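Local coordinates for protein peptide synthetase, module 7 (Actinoplanes teichomyceticus, PDB 4TX3) that probably takes part in nonribosomal peptide assembly as a condensation-type domain of a synthetase module, at residues G279-D291 with G302-S315. Sequence-based numbering, arbitrary orientation.
Sequences GTDLVIGTTLPRD and GPFARPFPVRTDLS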
ATOM      1  N   GLY B 279      28.670  14.369 -25.473  1.00 35.45           N
ATOM      2  CA  GLY B 279      28.125  15.514 -26.193  1.00 34.22           C
ATOM      3  C   GLY B 279      27.085  16.290 -25.393  1.00 34.48           C
ATOM      4  O   GLY B 279      26.849  15.999 -24.217  1.00 36.00           O
ATOM      5  N   THR B 280      26.463  17.283 -26.018  1.00 30.97           N
ATOM      6  CA  THR B 280      25.524  18.148 -25.309  1.00 33.33           C
ATOM      7  C   THR B 280      24.079  17.878 -25.693  1.00 34.42           C
ATOM      8  O   THR B 280      23.203  18.683 -25.393  1.00 36.72           O
ATOM      9  CB  THR B 280      25.830  19.644 -25.564  1.00 34.73           C
ATOM     10  OG1 THR B 280      25.825  19.910 -26.976  1.00 35.89           O
ATOM     11  CG2 THR B 280      27.185  20.004 -25.004  1.00 31.15           C
ATOM     12  N   ASP B 281      23.837  16.750 -26.357  1.00 33.71           N
ATOM     13  CA  ASP B 281      22.495  16.354 -26.774  1.00 34.61           C
ATOM     14  C   ASP B 281      22.247  14.927 -26.301  1.00 36.67           C
ATOM     15  O   ASP B 281      22.742  13.963 -26.889  1.00 35.40           O
ATOM     16  CB  ASP B 281      22.336  16.469 -28.301  1.00 37.95           C
ATOM     17  CG  ASP B 281      20.910  16.129 -28.787  1.00 50.11           C
ATOM     18  OD1 ASP B 281      19.962  16.246 -27.974  1.00 49.03           O
ATOM     19  OD2 ASP B 281      20.734  15.752 -29.980  1.00 47.18           O
ATOM     20  N   LEU B 282      21.486  14.790 -25.224  1.00 34.44           N
ATOM     21  CA  LEU B 282      21.417  13.510 -24.530  1.00 33.48           C
ATOM     22  C   LEU B 282      19.992  13.087 -24.274  1.00 33.08           C
ATOM     23  O   LEU B 282      19.122  13.932 -24.039  1.00 37.36           O
ATOM     24  CB  LEU B 282      22.161  13.581 -23.193  1.00 35.46           C
ATOM     25  CG  LEU B 282      23.670  13.793 -23.172  1.00 34.57           C
ATOM     26  CD1 LEU B 282      24.170  13.766 -21.738  1.00 40.12           C
ATOM     27  CD2 LEU B 282      24.344  12.700 -23.951  1.00 40.56           C
ATOM     28  N   VAL B 283      19.750  11.781 -24.323  1.00 28.79           N
ATOM     29  CA  VAL B 283      18.473  11.244 -23.898  1.00 32.07           C
ATOM     30  C   VAL B 283      18.697  10.279 -22.740  1.00 28.65           C
ATOM     31  O   VAL B 283      19.397   9.289 -22.868  1.00 30.31           O
ATOM     32  CB  VAL B 283      17.719  10.532 -25.043  1.00 35.85           C
ATOM     33  CG1 VAL B 283      16.413   9.949 -24.523  1.00 34.01           C
ATOM     34  CG2 VAL B 283      17.440  11.491 -26.186  1.00 28.34           C
ATOM     35  N   ILE B 284      18.121  10.605 -21.593  1.00 30.97           N
ATOM     36  CA  ILE B 284      18.125   9.709 -20.451  1.00 28.97           C
ATOM     37  C   ILE B 284      16.721   9.208 -20.198  1.00 32.49           C
ATOM     38  O   ILE B 284      15.796  10.002 -20.012  1.00 33.11           O
ATOM     39  CB  ILE B 284      18.632  10.394 -19.202  1.00 32.43           C
ATOM     40  CG1 ILE B 284      20.081  10.845 -19.417  1.00 29.91           C
ATOM     41  CG2 ILE B 284      18.490   9.454 -18.011  1.00 29.85           C
ATOM     42  CD1 ILE B 284      20.687  11.546 -18.239  1.00 33.38           C
ATOM     43  N   GLY B 285      16.563   7.890 -20.197  1.00 28.86           N
ATOM     44  CA  GLY B 285      15.254   7.291 -20.031  1.00 30.90           C
ATOM     45  C   GLY B 285      15.014   6.796 -18.618  1.00 34.25           C
ATOM     46  O   GLY B 285      15.949   6.602 -17.830  1.00 34.92           O
ATOM     47  N   THR B 286      13.743   6.597 -18.305  1.00 32.81           N
ATOM     48  CA  THR B 286      13.322   6.076 -17.021  1.00 34.69           C
ATOM     49  C   THR B 286      12.079   5.207 -17.207  1.00 36.09           C
ATOM     50  O   THR B 286      11.375   5.332 -18.210  1.00 36.04           O
ATOM     51  CB  THR B 286      13.024   7.212 -16.013  1.00 37.85           C
ATOM     52  OG1 THR B 286      13.062   6.691 -14.678  1.00 39.58           O
ATOM     53  CG2 THR B 286      11.661   7.834 -16.280  1.00 35.23           C
ATOM     54  N   THR B 287      11.823   4.319 -16.248  1.00 36.14           N
ATOM     55  CA  THR B 287      10.644   3.477 -16.308  1.00 34.68           C
ATOM     56  C   THR B 287       9.633   3.901 -15.241  1.00 36.54           C
ATOM     57  O   THR B 287       9.899   3.828 -14.048  1.00 35.48           O
ATOM     58  CB  THR B 287      11.004   2.002 -16.147  1.00 34.49           C
ATOM     59  OG1 THR B 287      11.914   1.639 -17.187  1.00 39.09           O
ATOM     60  CG2 THR B 287       9.763   1.121 -16.265  1.00 34.23           C
ATOM     61  N   LEU B 288       8.479   4.374 -15.699  1.00 34.86           N
ATOM     62  CA  LEU B 288       7.384   4.744 -14.823  1.00 35.29           C
ATOM     63  C   LEU B 288       6.521   3.526 -14.514  1.00 38.40           C
ATOM     64  O   LEU B 288       6.348   2.665 -15.382  1.00 38.44           O
ATOM     65  CB  LEU B 288       6.515   5.815 -15.474  1.00 37.18           C
ATOM     66  CG  LEU B 288       7.186   7.075 -15.989  1.00 41.71           C
ATOM     67  CD1 LEU B 288       6.124   7.996 -16.556  1.00 34.05           C
ATOM     68  CD2 LEU B 288       7.925   7.725 -14.850  1.00 37.20           C
ATOM     69  N   PRO B 289       5.947   3.468 -13.294  1.00 36.26           N
ATOM     70  CA  PRO B 289       4.960   2.426 -13.001  1.00 35.60           C
ATOM     71  C   PRO B 289       3.646   2.769 -13.686  1.00 37.78           C
ATOM     72  O   PRO B 289       3.528   3.880 -14.217  1.00 37.17           O
ATOM     73  CB  PRO B 289       4.807   2.508 -11.489  1.00 32.71           C
ATOM     74  CG  PRO B 289       4.921   3.987 -11.236  1.00 30.09           C
ATOM     75  CD  PRO B 289       6.012   4.460 -12.203  1.00 31.40           C
ATOM     76  N   ARG B 290       2.687   1.844 -13.659  1.00 34.00           N
ATOM     77  CA  ARG B 290       1.340   2.100 -14.132  1.00 33.82           C
ATOM     78  C   ARG B 290       0.790   3.412 -13.568  1.00 34.84           C
ATOM     79  O   ARG B 290       1.115   3.810 -12.455  1.00 40.10           O
ATOM     80  CB  ARG B 290       0.427   0.934 -13.754  1.00 34.21           C
ATOM     81  CG  ARG B 290       0.335   0.676 -12.265  1.00 34.71           C
ATOM     82  CD  ARG B 290      -0.306  -0.687 -11.962  1.00 36.63           C
ATOM     83  NE  ARG B 290       0.656  -1.784 -12.071  1.00 35.62           N
ATOM     84  CZ  ARG B 290       0.350  -3.073 -11.940  1.00 34.71           C
ATOM     85  NH1 ARG B 290      -0.901  -3.451 -11.691  1.00 33.05           N
ATOM     86  NH2 ARG B 290       1.297  -3.989 -12.070  1.00 31.08           N
ATOM     87  N   ASP B 291      -0.031   4.083 -14.359  1.00 35.81           N
ATOM     88  CA  ASP B 291      -0.722   5.286 -13.934  1.00 39.10           C
ATOM     89  C   ASP B 291      -1.598   5.030 -12.686  1.00 39.40           C
ATOM     90  O   ASP B 291      -2.594   4.317 -12.743  1.00 38.73           O
ATOM     91  CB  ASP B 291      -1.538   5.801 -15.118  1.00 38.71           C
ATOM     92  CG  ASP B 291      -2.326   7.053 -14.803  1.00 47.81           C
ATOM     93  OD1 ASP B 291      -2.195   7.616 -13.695  1.00 49.21           O
ATOM     94  OD2 ASP B 291      -3.085   7.477 -15.698  1.00 56.10           O
ATOM     95  N   GLY B 302       0.527  -7.522 -15.131  1.00 27.38           N
ATOM     96  CA  GLY B 302       0.660  -7.161 -16.529  1.00 29.39           C
ATOM     97  C   GLY B 302       1.913  -6.350 -16.785  1.00 30.97           C
ATOM     98  O   GLY B 302       2.511  -5.799 -15.861  1.00 33.37           O
ATOM     99  N   PRO B 303       2.345  -6.291 -18.046  1.00 32.04           N
ATOM    100  CA  PRO B 303       3.486  -5.448 -18.419  1.00 29.52           C
ATOM    101  C   PRO B 303       3.078  -3.976 -18.502  1.00 36.30           C
ATOM    102  O   PRO B 303       3.102  -3.374 -19.586  1.00 32.50           O
ATOM    103  CB  PRO B 303       3.873  -5.987 -19.785  1.00 31.29           C
ATOM    104  CG  PRO B 303       2.584  -6.505 -20.360  1.00 31.42           C
ATOM    105  CD  PRO B 303       1.843  -7.084 -19.182  1.00 34.38           C
ATOM    106  N   PHE B 304       2.711  -3.411 -17.353  1.00 34.20           N
ATOM    107  CA  PHE B 304       2.199  -2.052 -17.274  1.00 32.89           C
ATOM    108  C   PHE B 304       3.268  -0.972 -17.181  1.00 34.85           C
ATOM    109  O   PHE B 304       2.971   0.194 -17.415  1.00 39.53           O
ATOM    110  CB  PHE B 304       1.273  -1.902 -16.063  1.00 34.16           C
ATOM    111  CG  PHE B 304      -0.003  -2.657 -16.189  1.00 35.56           C
ATOM    112  CD1 PHE B 304      -0.961  -2.273 -17.133  1.00 29.33           C
ATOM    113  CD2 PHE B 304      -0.265  -3.738 -15.355  1.00 30.58           C
ATOM    114  CE1 PHE B 304      -2.140  -2.966 -17.253  1.00 31.89           C
ATOM    115  CE2 PHE B 304      -1.459  -4.446 -15.469  1.00 31.94           C
ATOM    116  CZ  PHE B 304      -2.398  -4.060 -16.414  1.00 33.64           C
ATOM    117  N   ALA B 305       4.488  -1.322 -16.800  1.00 30.15           N
ATOM    118  CA  ALA B 305       5.464  -0.267 -16.569  1.00 39.02           C
ATOM    119  C   ALA B 305       5.884   0.309 -17.920  1.00 32.98           C
ATOM    120  O   ALA B 305       6.040  -0.434 -18.886  1.00 39.99           O
ATOM    121  CB  ALA B 305       6.674  -0.786 -15.761  1.00 31.47           C
ATOM    122  N   ARG B 306       6.049   1.626 -17.990  1.00 32.46           N
ATOM    123  CA  ARG B 306       6.214   2.322 -19.281  1.00 34.10           C
ATOM    124  C   ARG B 306       7.488   3.139 -19.379  1.00 33.34           C
ATOM    125  O   ARG B 306       7.707   4.057 -18.571  1.00 31.05           O
ATOM    126  CB  ARG B 306       5.032   3.244 -19.500  1.00 32.30           C
ATOM    127  CG  ARG B 306       4.551   3.762 -18.190  1.00 32.35           C
ATOM    128  CD  ARG B 306       3.144   4.226 -18.232  1.00 30.75           C
ATOM    129  NE  ARG B 306       2.834   4.812 -16.950  1.00 35.28           N
ATOM    130  CZ  ARG B 306       2.187   5.954 -16.812  1.00 41.95           C
ATOM    131  NH1 ARG B 306       1.800   6.620 -17.899  1.00 38.16           N
ATOM    132  NH2 ARG B 306       1.958   6.443 -15.592  1.00 45.07           N
ATOM    133  N   PRO B 307       8.336   2.813 -20.370  1.00 33.05           N
ATOM    134  CA  PRO B 307       9.540   3.599 -20.666  1.00 30.17           C
ATOM    135  C   PRO B 307       9.166   5.032 -21.010  1.00 29.23           C
ATOM    136  O   PRO B 307       8.096   5.288 -21.555  1.00 27.36           O
ATOM    137  CB  PRO B 307      10.153   2.885 -21.872  1.00 32.00           C
ATOM    138  CG  PRO B 307       9.598   1.495 -21.810  1.00 30.82           C
ATOM    139  CD  PRO B 307       8.201   1.658 -21.269  1.00 31.39           C
ATOM    140  N   PHE B 308      10.054   5.952 -20.667  1.00 32.75           N
ATOM    141  CA  PHE B 308       9.789   7.378 -20.713  1.00 31.55           C
ATOM    142  C   PHE B 308      11.133   8.099 -20.921  1.00 35.71           C
ATOM    143  O   PHE B 308      11.913   8.282 -19.973  1.00 30.17           O
ATOM    144  CB  PHE B 308       9.097   7.825 -19.419  1.00 33.44           C
ATOM    145  CG  PHE B 308       8.934   9.318 -19.291  1.00 32.47           C
ATOM    146  CD1 PHE B 308       8.297  10.049 -20.289  1.00 34.13           C
ATOM    147  CD2 PHE B 308       9.418   9.991 -18.171  1.00 29.09           C
ATOM    148  CE1 PHE B 308       8.141  11.434 -20.181  1.00 34.20           C
ATOM    149  CE2 PHE B 308       9.276  11.375 -18.047  1.00 31.38           C
ATOM    150  CZ  PHE B 308       8.636  12.101 -19.062  1.00 38.39           C
ATOM    151  N   PRO B 309      11.423   8.471 -22.178  1.00 32.53           N
ATOM    152  CA  PRO B 309      12.682   9.101 -22.581  1.00 30.20           C
ATOM    153  C   PRO B 309      12.600  10.608 -22.503  1.00 27.91           C
ATOM    154  O   PRO B 309      11.625  11.177 -22.973  1.00 30.82           O
ATOM    155  CB  PRO B 309      12.837   8.650 -24.028  1.00 33.11           C
ATOM    156  CG  PRO B 309      11.418   8.588 -24.507  1.00 31.05           C
ATOM    157  CD  PRO B 309      10.603   8.107 -23.342  1.00 25.09           C
ATOM    158  N   VAL B 310      13.601  11.246 -21.912  1.00 29.39           N
ATOM    159  CA  VAL B 310      13.630  12.699 -21.857  1.00 30.70           C
ATOM    160  C   VAL B 310      14.925  13.201 -22.463  1.00 31.60           C
ATOM    161  O   VAL B 310      16.022  12.773 -22.094  1.00 30.93           O
ATOM    162  CB  VAL B 310      13.452  13.223 -20.420  1.00 34.78           C
ATOM    163  CG1 VAL B 310      13.692  14.728 -20.369  1.00 29.72           C
ATOM    164  CG2 VAL B 310      12.038  12.885 -19.922  1.00 30.15           C
ATOM    165  N   ARG B 311      14.780  14.081 -23.444  1.00 28.88           N
ATOM    166  CA  ARG B 311      15.921  14.610 -24.152  1.00 30.13           C
ATOM    167  C   ARG B 311      16.374  15.873 -23.451  1.00 33.13           C
ATOM    168  O   ARG B 311      15.556  16.725 -23.101  1.00 32.37           O
ATOM    169  CB  ARG B 311      15.565  14.884 -25.609  1.00 32.15           C
ATOM    170  CG  ARG B 311      16.711  15.350 -26.460  1.00 33.59           C
ATOM    171  CD  ARG B 311      16.190  15.730 -27.832  1.00 36.87           C
ATOM    172  NE  ARG B 311      17.267  15.992 -28.773  1.00 40.46           N
ATOM    173  CZ  ARG B 311      17.103  16.040 -30.088  1.00 41.08           C
ATOM    174  NH1 ARG B 311      15.900  15.843 -30.610  1.00 43.20           N
ATOM    175  NH2 ARG B 311      18.140  16.272 -30.882  1.00 38.35           N
ATOM    176  N   THR B 312      17.675  15.999 -23.230  1.00 31.44           N
ATOM    177  CA  THR B 312      18.166  17.170 -22.529  1.00 33.87           C
ATOM    178  C   THR B 312      19.258  17.823 -23.349  1.00 32.69           C
ATOM    179  O   THR B 312      20.092  17.138 -23.923  1.00 34.02           O
ATOM    180  CB  THR B 312      18.669  16.798 -21.113  1.00 36.86           C
ATOM    181  OG1 THR B 312      17.552  16.345 -20.331  1.00 37.08           O
ATOM    182  CG2 THR B 312      19.275  18.000 -20.423  1.00 36.77           C
ATOM    183  N   ASP B 313      19.217  19.148 -23.435  1.00 35.34           N
ATOM    184  CA  ASP B 313      20.224  19.908 -24.163  1.00 34.44           C
ATOM    185  C   ASP B 313      21.203  20.571 -23.200  1.00 31.32           C
ATOM    186  O   ASP B 313      20.809  21.425 -22.414  1.00 30.07           O
ATOM    187  CB  ASP B 313      19.550  20.952 -25.052  1.00 35.66           C
ATOM    188  CG  ASP B 313      20.547  21.908 -25.718  1.00 42.41           C
ATOM    189  OD1 ASP B 313      21.754  21.594 -25.815  1.00 41.44           O
ATOM    190  OD2 ASP B 313      20.105  22.984 -26.171  1.00 48.80           O
ATOM    191  N   LEU B 314      22.479  20.197 -23.293  1.00 33.37           N
ATOM    192  CA  LEU B 314      23.493  20.669 -22.344  1.00 35.65           C
ATOM    193  C   LEU B 314      24.518  21.630 -22.941  1.00 36.42           C
ATOM    194  O   LEU B 314      25.623  21.762 -22.416  1.00 36.83           O
ATOM    195  CB  LEU B 314      24.230  19.480 -21.728  1.00 29.95           C
ATOM    196  CG  LEU B 314      23.276  18.565 -20.964  1.00 38.79           C
ATOM    197  CD1 LEU B 314      23.139  17.230 -21.689  1.00 41.60           C
ATOM    198  CD2 LEU B 314      23.728  18.376 -19.535  1.00 30.90           C
ATOM    199  N   SER B 315      24.154  22.312 -24.018  1.00 33.28           N
ATOM    200  CA  SER B 315      25.070  23.266 -24.631  1.00 34.41           C
ATOM    201  C   SER B 315      25.223  24.529 -23.785  1.00 32.93           C
ATOM    202  O   SER B 315      24.381  24.815 -22.933  1.00 34.32           O
ATOM    203  CB  SER B 315      24.600  23.630 -26.049  1.00 34.77           C
ATOM    204  OG  SER B 315      23.305  24.205 -26.036  1.00 32.42           O
TER
HETATM  205  O   HOH W   1      23.216  19.960 -28.180  1.00 42.72           O
HETATM  206  O   HOH W   2       3.274   6.438 -13.352  1.00 45.17           O
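Leu-282 and Thr-312 trade two backbone hydrogen bonds within an antiparallel pair of strands, 281-288 and 306-313, in a condensation domain related to the CoA-dependent acyltransferases. The same exchange recurs at Ile-284 with Val-310, Thr-286 with Phe-308 and Leu-288 with Arg-306. The Phe-308 N to Thr-286 O bond is weak. Gly-285 also bonds to strand 363-369.

The tight side carries Leu-282, Val-310 and Phe-308, which pack on helices 261-278 and 320-334. Leu-282 CD1 meets Leu-314 CD1 at 3.6 Å, the two side chains crossing at about a right angle. Thr-286 CG2 touches the edge of the Phe-308 ring at CD2. Leu-288 CG lies 4.0 Å from Phe-308 CB. Arg-290 bends at chi3 (82°), which brings its guanidinium to buried Phe-304, with CD2 over the guanidinium centre, 3.5 Å from CZ. Its NH1 donates to the carbonyls of Leu-297 and Met-300, and NH2 forms a salt bridge with Asp-147.

Arg-311 has an extended chain and grips Asp-281 side-on. NE gives a nearly straight bond to the syn lone pair of OD1 (2.8 Å). NH2 donates to OD2, completing a two-bond salt bridge; the carboxylate and guanidinium planes are 20° apart. Arg-311 NH1 is held by the carbonyls of His-211 and Ala-213.

Water enters at both ends. One links Thr-280 OG1 to Asp-313 OD1, donating to the latter. Arg-306 NE donates to Pro-289 O at 3.0 Å, and a second water bridges that oxygen to Arg-306 NH2.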